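PDB 2EBA: putative glutaryl-CoA dehydrogenase from Thermus thermophilus, which belongs to the acyl-CoA dehydrogenase family of flavoproteins and binds flavin-adenine dinucleotide. Local coordinates for residues A[78-83]-A[255-260]; A[88-93]-A[362-367]; A[325-330]-A[366-371]. All coordinates share one frame; numbering follows the deposited sequence.

Contact 1: residues A[78-83]-A[255-260]; sequences ICYELE and ALEAVY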
loop_
_atom_site.group_PDB
_atom_site.type_symbol
_atom_site.label_atom_id
_atom_site.label_comp_id
_atom_site.label_asym_id
_atom_site.label_seq_id
_atom_site.Cartn_x
_atom_site.Cartn_y
_atom_site.Cartn_z
ATOM N N ILE A 78 -13.471 17.250 -22.783
ATOM C CA ILE A 78 -12.429 17.607 -23.724
ATOM C C ILE A 78 -11.086 17.446 -23.005
ATOM O O ILE A 78 -10.085 17.060 -23.606
ATOM C CB ILE A 78 -12.576 19.057 -24.286
ATOM C CG1 ILE A 78 -12.048 20.068 -23.290
ATOM C CG2 ILE A 78 -14.012 19.356 -24.640
ATOM C CD1 ILE A 78 -10.819 20.741 -23.791
ATOM N N CYS A 79 -11.075 17.731 -21.710
ATOM C CA CYS A 79 -9.855 17.582 -20.928
ATOM C C CYS A 79 -9.439 16.120 -20.949
ATOM O O CYS A 79 -8.256 15.796 -21.079
ATOM C CB CYS A 79 -10.088 18.044 -19.492
ATOM S SG CYS A 79 -10.085 19.825 -19.324
ATOM N N TYR A 80 -10.435 15.249 -20.834
ATOM C CA TYR A 80 -10.261 13.799 -20.845
ATOM C C TYR A 80 -9.490 13.368 -22.098
ATOM O O TYR A 80 -8.439 12.715 -22.034
ATOM C CB TYR A 80 -11.649 13.133 -20.836
ATOM C CG TYR A 80 -11.635 11.630 -20.720
ATOM C CD1 TYR A 80 -11.675 11.006 -19.469
ATOM C CD2 TYR A 80 -11.532 10.826 -21.854
ATOM C CE1 TYR A 80 -11.615 9.618 -19.350
ATOM C CE2 TYR A 80 -11.464 9.437 -21.749
ATOM C CZ TYR A 80 -11.507 8.842 -20.490
ATOM O OH TYR A 80 -11.456 7.476 -20.361
ATOM N N GLU A 81 -10.044 13.741 -23.247
ATOM C CA GLU A 81 -9.449 13.412 -24.532
ATOM C C GLU A 81 -8.076 14.080 -24.728
ATOM O O GLU A 81 -7.159 13.480 -25.292
ATOM C CB GLU A 81 -10.414 13.800 -25.662
ATOM C CG GLU A 81 -11.659 12.914 -25.745
ATOM C CD GLU A 81 -11.318 11.432 -25.837
ATOM O OE1 GLU A 81 -10.454 11.067 -26.657
ATOM O OE2 GLU A 81 -11.917 10.628 -25.097
ATOM N N LEU A 82 -7.935 15.314 -24.258
ATOM C CA LEU A 82 -6.665 16.013 -24.373
ATOM C C LEU A 82 -5.569 15.251 -23.612
ATOM O O LEU A 82 -4.545 14.878 -24.190
ATOM C CB LEU A 82 -6.799 17.432 -23.812
ATOM C CG LEU A 82 -7.400 18.513 -24.715
ATOM C CD1 LEU A 82 -7.771 19.710 -23.880
ATOM C CD2 LEU A 82 -6.401 18.907 -25.784
ATOM N N GLU A 83 -5.805 15.008 -22.322
ATOM C CA GLU A 83 -4.850 14.324 -21.451
ATOM C C GLU A 83 -4.544 12.924 -21.926
ATOM O O GLU A 83 -3.425 12.434 -21.792
ATOM C CB GLU A 83 -5.398 14.253 -20.031
ATOM C CG GLU A 83 -4.353 13.914 -18.987
ATOM C CD GLU A 83 -4.222 15.001 -17.943
ATOM O OE1 GLU A 83 -5.262 15.619 -17.614
ATOM O OE2 GLU A 83 -3.096 15.227 -17.449
ATOM N N ALA A 255 -5.737 9.851 -19.367
ATOM C CA ALA A 255 -4.378 9.324 -19.451
ATOM C C ALA A 255 -4.392 7.898 -18.880
ATOM O O ALA A 255 -3.560 7.064 -19.236
ATOM C CB ALA A 255 -3.407 10.213 -18.650
ATOM N N LEU A 256 -5.350 7.634 -17.993
ATOM C CA LEU A 256 -5.487 6.318 -17.382
ATOM C C LEU A 256 -5.995 5.349 -18.441
ATOM O O LEU A 256 -5.533 4.226 -18.526
ATOM C CB LEU A 256 -6.461 6.368 -16.199
ATOM C CG LEU A 256 -6.315 5.259 -15.137
ATOM C CD1 LEU A 256 -7.223 5.522 -13.949
ATOM C CD2 LEU A 256 -6.649 3.926 -15.747
ATOM N N GLU A 257 -6.955 5.778 -19.249
ATOM C CA GLU A 257 -7.451 4.922 -20.324
ATOM C C GLU A 257 -6.300 4.630 -21.308
ATOM O O GLU A 257 -6.163 3.521 -21.823
ATOM C CB GLU A 257 -8.609 5.607 -21.069
ATOM C CG GLU A 257 -8.874 5.025 -22.459
ATOM C CD GLU A 257 -10.035 5.674 -23.179
ATOM O OE1 GLU A 257 -10.066 5.597 -24.421
ATOM O OE2 GLU A 257 -10.928 6.245 -22.518
ATOM N N ALA A 258 -5.465 5.631 -21.552
ATOM C CA ALA A 258 -4.354 5.464 -22.468
ATOM C C ALA A 258 -3.358 4.395 -22.014
ATOM O O ALA A 258 -3.012 3.510 -22.793
ATOM C CB ALA A 258 -3.639 6.791 -22.668
ATOM N N VAL A 259 -2.896 4.465 -20.769
ATOM C CA VAL A 259 -1.923 3.480 -20.284
ATOM C C VAL A 259 -2.544 2.111 -20.050
ATOM O O VAL A 259 -1.889 1.080 -20.205
ATOM C CB VAL A 259 -1.230 3.940 -18.969
ATOM C CG1 VAL A 259 -0.541 5.271 -19.186
ATOM C CG2 VAL A 259 -2.247 4.033 -17.837
ATOM N N TYR A 260 -3.815 2.102 -19.669
ATOM C CA TYR A 260 -4.520 0.853 -19.414
ATOM C C TYR A 260 -4.698 0.108 -20.723
ATOM O O TYR A 260 -4.337 -1.059 -20.851
ATOM C CB TYR A 260 -5.883 1.157 -18.796
ATOM C CG TYR A 260 -6.868 0.011 -18.839
ATOM C CD1 TYR A 260 -6.847 -1.011 -17.880
ATOM C CD2 TYR A 260 -7.851 -0.037 -19.829
ATOM C CE1 TYR A 260 -7.791 -2.055 -17.911
ATOM C CE2 TYR A 260 -8.793 -1.068 -19.870
ATOM C CZ TYR A 260 -8.762 -2.066 -18.914
ATOM O OH TYR A 260 -9.726 -3.051 -18.990
#
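E257 reaches out from helix 235-269 to meet the phenol of Y80 on helix 72-85, and its atoms keep close to the hydroxyl all along. The CB of E257 lies 3.5 Å from Y80 OH. With CG anti to the backbone N (chi1 161°) and the chain extended beyond it, E257 then passes the phenol at about a right angle, CG staying at the margin of contact, 4.1 Å from Y80 OH, and CD returning to 3.6 Å from the same oxygen. At the tip, Y80 OH donates a short 2.5 Å hydrogen bond to E257 OE2. The lone pair used is the anti one, turned away from OE1, and OE2 sits at the edge of the phenol ring, close to its plane; carboxylate and ring are inclined at 57°. Away from this bond, A255 CB rests 3.8 Å from E83 CG and equally near E83 O. The E83 carboxylate itself turns to S87 and R90. R23 and R84 form salt bridges with E257 OE1, while the backbone N of L2 bonds to OE2; H294 of helix 281-309 shares the Y80 hydroxyl. The contact thus buries a carboxylate between the N-terminal and C-terminal helical domains of the acyl-CoA dehydrogenase fold. The two arginines and the phenolic donor would be expected to favour its ionised form, even with E81 OE2 only 5.2 Å from E257 OE2.

Contact 2: residues A[88-93]-A[362-367]; sequences GLRSFV and YTYEGT. With FAD (flavin-adenine dinucleotide), chain I.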
loop_
_atom_site.group_PDB
_atom_site.type_symbol
_atom_site.label_atom_id
_atom_site.label_comp_id
_atom_site.label_asym_id
_atom_site.label_seq_id
_atom_site.Cartn_x
_atom_site.Cartn_y
_atom_site.Cartn_z
ATOM N N GLY A 88 0.398 17.722 -21.334
ATOM C CA GLY A 88 0.818 19.050 -21.729
ATOM C C GLY A 88 -0.229 19.740 -22.580
ATOM O O GLY A 88 -0.445 20.958 -22.485
ATOM N N LEU A 89 -0.889 18.961 -23.424
ATOM C CA LEU A 89 -1.906 19.520 -24.290
ATOM C C LEU A 89 -3.099 19.946 -23.456
ATOM O O LEU A 89 -3.727 20.966 -23.742
ATOM C CB LEU A 89 -2.332 18.503 -25.355
ATOM C CG LEU A 89 -1.257 17.993 -26.331
ATOM C CD1 LEU A 89 -1.876 17.020 -27.322
ATOM C CD2 LEU A 89 -0.615 19.165 -27.065
ATOM N N ARG A 90 -3.399 19.172 -22.419
ATOM C CA ARG A 90 -4.529 19.468 -21.536
ATOM C C ARG A 90 -4.215 20.688 -20.666
ATOM O O ARG A 90 -5.085 21.511 -20.377
ATOM C CB ARG A 90 -4.832 18.244 -20.657
ATOM C CG ARG A 90 -6.177 18.263 -19.913
ATOM C CD ARG A 90 -6.093 19.003 -18.579
ATOM N NE ARG A 90 -5.076 18.413 -17.717
ATOM C CZ ARG A 90 -4.247 19.104 -16.941
ATOM N NH1 ARG A 90 -4.304 20.429 -16.907
ATOM N NH2 ARG A 90 -3.337 18.467 -16.214
ATOM N N SER A 91 -2.947 20.793 -20.267
ATOM C CA SER A 91 -2.469 21.895 -19.440
ATOM C C SER A 91 -2.714 23.236 -20.107
ATOM O O SER A 91 -3.166 24.180 -19.463
ATOM C CB SER A 91 -0.971 21.735 -19.165
ATOM O OG SER A 91 -0.730 20.596 -18.357
ATOM N N PHE A 92 -2.403 23.327 -21.394
ATOM C CA PHE A 92 -2.615 24.572 -22.103
ATOM C C PHE A 92 -4.081 24.986 -21.998
ATOM O O PHE A 92 -4.387 26.127 -21.659
ATOM C CB PHE A 92 -2.208 24.448 -23.580
ATOM C CG PHE A 92 -2.474 25.697 -24.383
ATOM C CD1 PHE A 92 -3.701 25.898 -25.015
ATOM C CD2 PHE A 92 -1.524 26.711 -24.434
ATOM C CE1 PHE A 92 -3.979 27.093 -25.679
ATOM C CE2 PHE A 92 -1.788 27.919 -25.098
ATOM C CZ PHE A 92 -3.022 28.110 -25.719
ATOM N N VAL A 93 -4.991 24.060 -22.285
ATOM C CA VAL A 93 -6.410 24.372 -22.220
ATOM C C VAL A 93 -6.880 24.712 -20.810
ATOM O O VAL A 93 -7.760 25.570 -20.642
ATOM C CB VAL A 93 -7.261 23.227 -22.776
ATOM C CG1 VAL A 93 -8.739 23.573 -22.656
ATOM C CG2 VAL A 93 -6.886 22.986 -24.218
ATOM N N TYR A 362 0.477 15.510 -10.496
ATOM C CA TYR A 362 0.405 15.043 -9.129
ATOM C C TYR A 362 0.902 16.122 -8.161
ATOM O O TYR A 362 0.556 16.124 -6.986
ATOM C CB TYR A 362 1.258 13.781 -9.014
ATOM C CG TYR A 362 1.337 13.177 -7.645
ATOM C CD1 TYR A 362 0.201 12.705 -6.992
ATOM C CD2 TYR A 362 2.565 13.043 -7.011
ATOM C CE1 TYR A 362 0.302 12.116 -5.738
ATOM C CE2 TYR A 362 2.671 12.457 -5.768
ATOM C CZ TYR A 362 1.549 12.000 -5.140
ATOM O OH TYR A 362 1.703 11.443 -3.903
ATOM N N THR A 363 1.696 17.051 -8.679
ATOM C CA THR A 363 2.268 18.132 -7.890
ATOM C C THR A 363 1.565 19.497 -7.977
ATOM O O THR A 363 1.213 20.084 -6.953
ATOM C CB THR A 363 3.751 18.305 -8.268
ATOM O OG1 THR A 363 4.487 17.175 -7.794
ATOM C CG2 THR A 363 4.329 19.561 -7.660
ATOM N N TYR A 364 1.368 20.008 -9.186
ATOM C CA TYR A 364 0.745 21.316 -9.317
ATOM C C TYR A 364 -0.754 21.330 -9.067
ATOM O O TYR A 364 -1.383 20.284 -8.952
ATOM C CB TYR A 364 1.082 21.954 -10.677
ATOM C CG TYR A 364 0.480 21.352 -11.940
ATOM C CD1 TYR A 364 -0.690 20.583 -11.918
ATOM C CD2 TYR A 364 1.049 21.630 -13.182
ATOM C CE1 TYR A 364 -1.267 20.118 -13.106
ATOM C CE2 TYR A 364 0.482 21.172 -14.363
ATOM C CZ TYR A 364 -0.671 20.421 -14.321
ATOM O OH TYR A 364 -1.204 19.969 -15.503
ATOM N N GLU A 365 -1.324 22.525 -8.973
ATOM C CA GLU A 365 -2.752 22.654 -8.710
ATOM C C GLU A 365 -3.075 21.966 -7.383
ATOM O O GLU A 365 -4.115 21.319 -7.233
ATOM C CB GLU A 365 -3.548 22.027 -9.851
ATOM C CG GLU A 365 -3.278 22.697 -11.188
ATOM C CD GLU A 365 -4.320 23.735 -11.545
ATOM O OE1 GLU A 365 -4.993 24.244 -10.630
ATOM O OE2 GLU A 365 -4.465 24.051 -12.743
ATOM N N GLY A 366 -2.170 22.137 -6.422
ATOM C CA GLY A 366 -2.338 21.539 -5.107
ATOM C C GLY A 366 -1.764 20.139 -5.066
ATOM O O GLY A 366 -2.276 19.264 -5.741
ATOM N N THR A 367 -0.696 19.918 -4.307
ATOM C CA THR A 367 -0.106 18.582 -4.217
ATOM C C THR A 367 -1.041 17.584 -3.518
ATOM O O THR A 367 -2.051 17.966 -2.921
ATOM C CB THR A 367 1.227 18.576 -3.436
ATOM O OG1 THR A 367 1.013 19.073 -2.112
ATOM C CG2 THR A 367 2.253 19.416 -4.123
HETATM P PA FAD I . 6.506 22.919 -1.973
HETATM O O1A FAD I . 7.745 23.322 -1.204
HETATM O O2A FAD I . 5.237 23.728 -1.869
HETATM O O5B FAD I . 6.215 21.363 -1.623
HETATM C C5B FAD I . 7.128 20.400 -1.541
HETATM C C4B FAD I . 6.773 19.128 -0.815
HETATM O O4B FAD I . 6.113 19.481 0.588
HETATM C C3B FAD I . 5.335 18.649 -1.394
HETATM O O3B FAD I . 5.286 17.259 -1.095
HETATM C C2B FAD I . 4.171 19.140 -0.502
HETATM O O2B FAD I . 3.173 18.204 -0.356
HETATM C C1B FAD I . 4.869 19.143 0.834
HETATM N N9A FAD I . 4.168 20.214 1.664
HETATM C C8A FAD I . 4.111 21.506 1.382
HETATM N N7A FAD I . 3.414 22.105 2.404
HETATM C C5A FAD I . 3.060 21.158 3.317
HETATM C C6A FAD I . 2.344 21.172 4.560
HETATM N N6A FAD I . 1.836 22.309 5.066
HETATM N N1A FAD I . 2.168 19.994 5.245
HETATM C C2A FAD I . 2.663 18.815 4.762
HETATM N N3A FAD I . 3.351 18.775 3.574
HETATM C C4A FAD I . 3.567 19.933 2.847
HETATM N N1 FAD I . 1.975 27.361 -10.519
HETATM C C2 FAD I . 1.199 28.406 -10.963
HETATM O O2 FAD I . 0.798 29.270 -10.164
HETATM N N3 FAD I . 0.869 28.503 -12.287
HETATM C C4 FAD I . 1.306 27.564 -13.191
HETATM O O4 FAD I . 1.005 27.678 -14.396
HETATM C C4X FAD I . 2.106 26.486 -12.758
HETATM N N5 FAD I . 2.578 25.542 -13.647
HETATM C C5X FAD I . 3.390 24.512 -13.236
HETATM C C6 FAD I . 3.887 23.581 -14.184
HETATM C C7 FAD I . 4.749 22.532 -13.774
HETATM C C7M FAD I . 5.254 21.588 -14.845
HETATM C C8 FAD I . 5.110 22.403 -12.396
HETATM C C8M FAD I . 6.027 21.317 -11.872
HETATM C C9 FAD I . 4.610 23.327 -11.462
HETATM C C9A FAD I . 3.744 24.404 -11.848
HETATM N N10 FAD I . 3.247 25.363 -10.940
HETATM C C10 FAD I . 2.447 26.392 -11.378
HETATM C "C1'" FAD I . 3.584 25.326 -9.509
HETATM C "C2'" FAD I . 2.982 24.178 -8.752
HETATM O "O2'" FAD I . 1.651 24.506 -8.389
HETATM C "C3'" FAD I . 3.877 23.913 -7.577
HETATM O "O3'" FAD I . 4.932 23.062 -8.018
HETATM C "C4'" FAD I . 3.181 23.244 -6.399
HETATM O "O4'" FAD I . 2.464 24.210 -5.625
HETATM C "C5'" FAD I . 4.194 22.569 -5.495
HETATM O "O5'" FAD I . 4.886 23.542 -4.739
HETATM P P FAD I . 6.497 23.722 -4.729
HETATM O O1P FAD I . 7.119 23.157 -5.969
HETATM O O2P FAD I . 6.776 25.175 -4.431
HETATM O O3P FAD I . 6.943 22.768 -3.522
#
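Y364 sends its phenol from the loop after helix 351-361 to R90 and S91 of helix 87-107, and its hydroxyl is the one atom on which both converge. R90 comes from the opposite direction, its chain folded at CG and CD, and its NH2 donates a 2.7 Å hydrogen bond to Y364 OH with an N-H...O angle of 147°. The oxygen is tilted somewhat out of the guanidinium plane. R90 NH2 lies at the edge of the phenol ring, near its plane, with the guanidinium turned 75° from it. The second partner is S91: Y364 OH donates to S91 OG over 3.0 Å. S91 OG is also bonded to the carbonyl of S87 one helical turn back, and R90 NH1 to S94 OG, which ties both side chains to their own helix. One bond received and one given fix the phenolic oxygen in a buried place.

Y364 CG occupies the crowded position between the backbone N and the carbonyl carbon (chi1 70°), and the ring edge nearer the flavin brings CD2 to 3.6 Å from FAD C6. Just before Y364 in the loop, T363 CG2 lies 3.6 Å from the ribityl oxygen O3' of FAD. Beyond G366, whose backbone angles would press a CB against the carbonyl O of E365, T367 OG1 shares a 2.9 Å hydrogen bond with FAD O2B on the adenosine ribose. From Y364 to T367 the loop therefore follows the cofactor from isoalloxazine ring to ribose, forming part of the FAD pocket of an acyl-CoA dehydrogenase fold, with helix 87-107 of the N-terminal domain holding the tyrosine hydroxyl.

Contact 3: residues A[325-330]-A[366-371]; sequences NVWKAL and GTHDVH. With FAD (flavin-adenine dinucleotide), chain I.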
loop_
_atom_site.group_PDB
_atom_site.type_symbol
_atom_site.label_atom_id
_atom_site.label_comp_id
_atom_site.label_asym_id
_atom_site.label_seq_id
_atom_site.Cartn_x
_atom_site.Cartn_y
_atom_site.Cartn_z
ATOM N N ASN A 325 -8.164 11.001 -8.343
ATOM C CA ASN A 325 -7.938 10.660 -9.738
ATOM C C ASN A 325 -6.498 10.753 -10.222
ATOM O O ASN A 325 -6.024 9.879 -10.943
ATOM C CB ASN A 325 -8.850 11.503 -10.647
ATOM C CG ASN A 325 -10.325 11.180 -10.455
ATOM O OD1 ASN A 325 -11.187 11.702 -11.166
ATOM N ND2 ASN A 325 -10.619 10.316 -9.492
ATOM N N VAL A 326 -5.794 11.811 -9.849
ATOM C CA VAL A 326 -4.413 11.950 -10.296
ATOM C C VAL A 326 -3.533 10.869 -9.664
ATOM O O VAL A 326 -2.706 10.262 -10.346
ATOM C CB VAL A 326 -3.871 13.385 -9.988
ATOM C CG1 VAL A 326 -2.411 13.519 -10.432
ATOM C CG2 VAL A 326 -4.743 14.425 -10.711
ATOM N N TRP A 327 -3.740 10.611 -8.373
ATOM C CA TRP A 327 -2.976 9.607 -7.656
ATOM C C TRP A 327 -3.124 8.274 -8.360
ATOM O O TRP A 327 -2.142 7.575 -8.619
ATOM C CB TRP A 327 -3.502 9.464 -6.230
ATOM C CG TRP A 327 -2.735 8.501 -5.395
ATOM C CD1 TRP A 327 -3.236 7.687 -4.416
ATOM C CD2 TRP A 327 -1.316 8.310 -5.390
ATOM N NE1 TRP A 327 -2.215 7.007 -3.800
ATOM C CE2 TRP A 327 -1.025 7.371 -4.376
ATOM C CE3 TRP A 327 -0.256 8.845 -6.147
ATOM C CZ2 TRP A 327 0.285 6.955 -4.092
ATOM C CZ3 TRP A 327 1.057 8.428 -5.866
ATOM C CH2 TRP A 327 1.309 7.494 -4.846
ATOM N N LYS A 328 -4.370 7.927 -8.658
ATOM C CA LYS A 328 -4.692 6.670 -9.326
ATOM C C LYS A 328 -4.054 6.583 -10.697
ATOM O O LYS A 328 -3.493 5.556 -11.051
ATOM C CB LYS A 328 -6.214 6.496 -9.426
ATOM C CG LYS A 328 -6.856 6.239 -8.077
ATOM C CD LYS A 328 -8.368 6.230 -8.117
ATOM C CE LYS A 328 -8.904 6.036 -6.722
ATOM N NZ LYS A 328 -10.389 6.047 -6.745
ATOM N N ALA A 329 -4.131 7.662 -11.466
ATOM C CA ALA A 329 -3.539 7.678 -12.788
ATOM C C ALA A 329 -2.011 7.577 -12.685
ATOM O O ALA A 329 -1.375 6.948 -13.516
ATOM C CB ALA A 329 -3.944 8.955 -13.533
ATOM N N LEU A 330 -1.414 8.208 -11.681
ATOM C CA LEU A 330 0.030 8.114 -11.530
ATOM C C LEU A 330 0.367 6.662 -11.157
ATOM O O LEU A 330 1.268 6.051 -11.722
ATOM C CB LEU A 330 0.542 9.080 -10.442
ATOM C CG LEU A 330 2.055 9.081 -10.148
ATOM C CD1 LEU A 330 2.861 9.437 -11.395
ATOM C CD2 LEU A 330 2.353 10.065 -9.063
ATOM N N GLY A 366 -2.170 22.137 -6.422
ATOM C CA GLY A 366 -2.338 21.539 -5.107
ATOM C C GLY A 366 -1.764 20.139 -5.066
ATOM O O GLY A 366 -2.276 19.264 -5.741
ATOM N N THR A 367 -0.696 19.918 -4.307
ATOM C CA THR A 367 -0.106 18.582 -4.217
ATOM C C THR A 367 -1.041 17.584 -3.518
ATOM O O THR A 367 -2.051 17.966 -2.921
ATOM C CB THR A 367 1.227 18.576 -3.436
ATOM O OG1 THR A 367 1.013 19.073 -2.112
ATOM C CG2 THR A 367 2.253 19.416 -4.123
ATOM N N HIS A 368 -0.681 16.306 -3.578
ATOM C CA HIS A 368 -1.482 15.263 -2.953
ATOM C C HIS A 368 -1.749 15.604 -1.500
ATOM O O HIS A 368 -2.879 15.540 -1.034
ATOM C CB HIS A 368 -0.767 13.918 -3.050
ATOM C CG HIS A 368 -1.623 12.756 -2.659
ATOM N ND1 HIS A 368 -1.780 12.352 -1.351
ATOM C CD2 HIS A 368 -2.410 11.942 -3.401
ATOM C CE1 HIS A 368 -2.625 11.337 -1.303
ATOM N NE2 HIS A 368 -3.022 11.071 -2.534
ATOM N N ASP A 369 -0.701 15.996 -0.794
ATOM C CA ASP A 369 -0.826 16.352 0.606
ATOM C C ASP A 369 -1.644 17.608 0.927
ATOM O O ASP A 369 -2.323 17.641 1.952
ATOM C CB ASP A 369 0.563 16.448 1.244
ATOM C CG ASP A 369 1.231 15.091 1.369
ATOM O OD1 ASP A 369 0.516 14.103 1.610
ATOM O OD2 ASP A 369 2.468 15.000 1.242
ATOM N N VAL A 370 -1.599 18.644 0.098
ATOM C CA VAL A 370 -2.412 19.807 0.437
ATOM C C VAL A 370 -3.900 19.445 0.350
ATOM O O VAL A 370 -4.708 19.889 1.165
ATOM C CB VAL A 370 -2.142 21.040 -0.480
ATOM C CG1 VAL A 370 -0.657 21.326 -0.543
ATOM C CG2 VAL A 370 -2.728 20.828 -1.850
ATOM N N HIS A 371 -4.263 18.627 -0.630
ATOM C CA HIS A 371 -5.657 18.246 -0.788
ATOM C C HIS A 371 -6.089 17.404 0.399
ATOM O O HIS A 371 -7.220 17.513 0.872
ATOM C CB HIS A 371 -5.844 17.498 -2.102
ATOM C CG HIS A 371 -5.619 18.354 -3.306
ATOM N ND1 HIS A 371 -6.376 19.476 -3.571
ATOM C CD2 HIS A 371 -4.709 18.271 -4.307
ATOM C CE1 HIS A 371 -5.942 20.045 -4.681
ATOM N NE2 HIS A 371 -4.931 19.336 -5.146
HETATM P PA FAD I . 6.506 22.919 -1.973
HETATM O O1A FAD I . 7.745 23.322 -1.204
HETATM O O2A FAD I . 5.237 23.728 -1.869
HETATM O O5B FAD I . 6.215 21.363 -1.623
HETATM C C5B FAD I . 7.128 20.400 -1.541
HETATM C C4B FAD I . 6.773 19.128 -0.815
HETATM O O4B FAD I . 6.113 19.481 0.588
HETATM C C3B FAD I . 5.335 18.649 -1.394
HETATM O O3B FAD I . 5.286 17.259 -1.095
HETATM C C2B FAD I . 4.171 19.140 -0.502
HETATM O O2B FAD I . 3.173 18.204 -0.356
HETATM C C1B FAD I . 4.869 19.143 0.834
HETATM N N9A FAD I . 4.168 20.214 1.664
HETATM C C8A FAD I . 4.111 21.506 1.382
HETATM N N7A FAD I . 3.414 22.105 2.404
HETATM C C5A FAD I . 3.060 21.158 3.317
HETATM C C6A FAD I . 2.344 21.172 4.560
HETATM N N6A FAD I . 1.836 22.309 5.066
HETATM N N1A FAD I . 2.168 19.994 5.245
HETATM C C2A FAD I . 2.663 18.815 4.762
HETATM N N3A FAD I . 3.351 18.775 3.574
HETATM C C4A FAD I . 3.567 19.933 2.847
HETATM N N1 FAD I . 1.975 27.361 -10.519
HETATM C C2 FAD I . 1.199 28.406 -10.963
HETATM O O2 FAD I . 0.798 29.270 -10.164
HETATM N N3 FAD I . 0.869 28.503 -12.287
HETATM C C4 FAD I . 1.306 27.564 -13.191
HETATM O O4 FAD I . 1.005 27.678 -14.396
HETATM C C4X FAD I . 2.106 26.486 -12.758
HETATM N N5 FAD I . 2.578 25.542 -13.647
HETATM C C5X FAD I . 3.390 24.512 -13.236
HETATM C C6 FAD I . 3.887 23.581 -14.184
HETATM C C7 FAD I . 4.749 22.532 -13.774
HETATM C C7M FAD I . 5.254 21.588 -14.845
HETATM C C8 FAD I . 5.110 22.403 -12.396
HETATM C C8M FAD I . 6.027 21.317 -11.872
HETATM C C9 FAD I . 4.610 23.327 -11.462
HETATM C C9A FAD I . 3.744 24.404 -11.848
HETATM N N10 FAD I . 3.247 25.363 -10.940
HETATM C C10 FAD I . 2.447 26.392 -11.378
HETATM C "C1'" FAD I . 3.584 25.326 -9.509
HETATM C "C2'" FAD I . 2.982 24.178 -8.752
HETATM O "O2'" FAD I . 1.651 24.506 -8.389
HETATM C "C3'" FAD I . 3.877 23.913 -7.577
HETATM O "O3'" FAD I . 4.932 23.062 -8.018
HETATM C "C4'" FAD I . 3.181 23.244 -6.399
HETATM O "O4'" FAD I . 2.464 24.210 -5.625
HETATM C "C5'" FAD I . 4.194 22.569 -5.495
HETATM O "O5'" FAD I . 4.886 23.542 -4.739
HETATM P P FAD I . 6.497 23.722 -4.729
HETATM O O1P FAD I . 7.119 23.157 -5.969
HETATM O O2P FAD I . 6.776 25.175 -4.431
HETATM O O3P FAD I . 6.943 22.768 -3.522
#
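H368, the first residue of helix 368-380, directs its imidazole at the indole of W327 on helix 315-340, and this aromatic pair makes up the close part of the contact. It is an edge-to-face (T-shaped) pair: the edge of H368 is turned to the face of the five-membered ring of W327, with centroids 4.8 Å apart and planes at 62°. H368 NE2 stands 3.8 Å above the indole plane, displaced toward its rim, and comes to 3.9 Å from W327 CG. Beside it, H368 CD2 rests at 3.9 Å from W327 CB. Both side chains extend anti to their backbone N (chi1 -177° for W327, -169° for H368), which lets them bridge backbones whose nearest CA atoms, those of W327 and H368, are 7.5 Å apart. H368 NE2 is buried against the indole and has no polar partner.

Around this pair the segments are loosely joined. Both rings are still partly exposed, and V326, although its CB points across, stays 6.9 Å from the other segment. The polar groups at the start of the helix find their partners apart from the aromatic pair: T367 at the N-cap accepts a weak 3.4 Å bond from V370 N to its OG1. H371, nearly one turn on, is bonded through ND1 to S319 OG. D369 CB lies 3.5 Å from FAD O2B, and its OD2 forms a salt bridge with K286 of a third subunit.

Within the C-terminal helical domain, the contact joins helix 315-340 to the start of helix 368-380. Y362, just after helix 351-361, meets the W327 ring nearly parallel, R334 packs on W327 and R323 on H368, and helix 235-269 packs against V326 and H371.

Overall arrangement
Contacts 1 and 2 lie 13 Å apart between centres and join through consecutive helices, 72-85 and 87-107, where E83 OE1 forms a 2.8 Å salt bridge with R90 NE. Contacts 2 and 3, with centres 11 Å apart, share G366 and T367 and both touch FAD; H371 NE2 probably bonds to E365 O, and Y362 packs on W327 and H368. Contact 1 stands back from the cofactor, the E83 side chain being about 11 Å from it, and only approaches contact 3, at about 4 Å between nearest atoms. Contacts 1 and 2 tie N-terminal to C-terminal helices, whereas contact 3 stays within the C-terminal set.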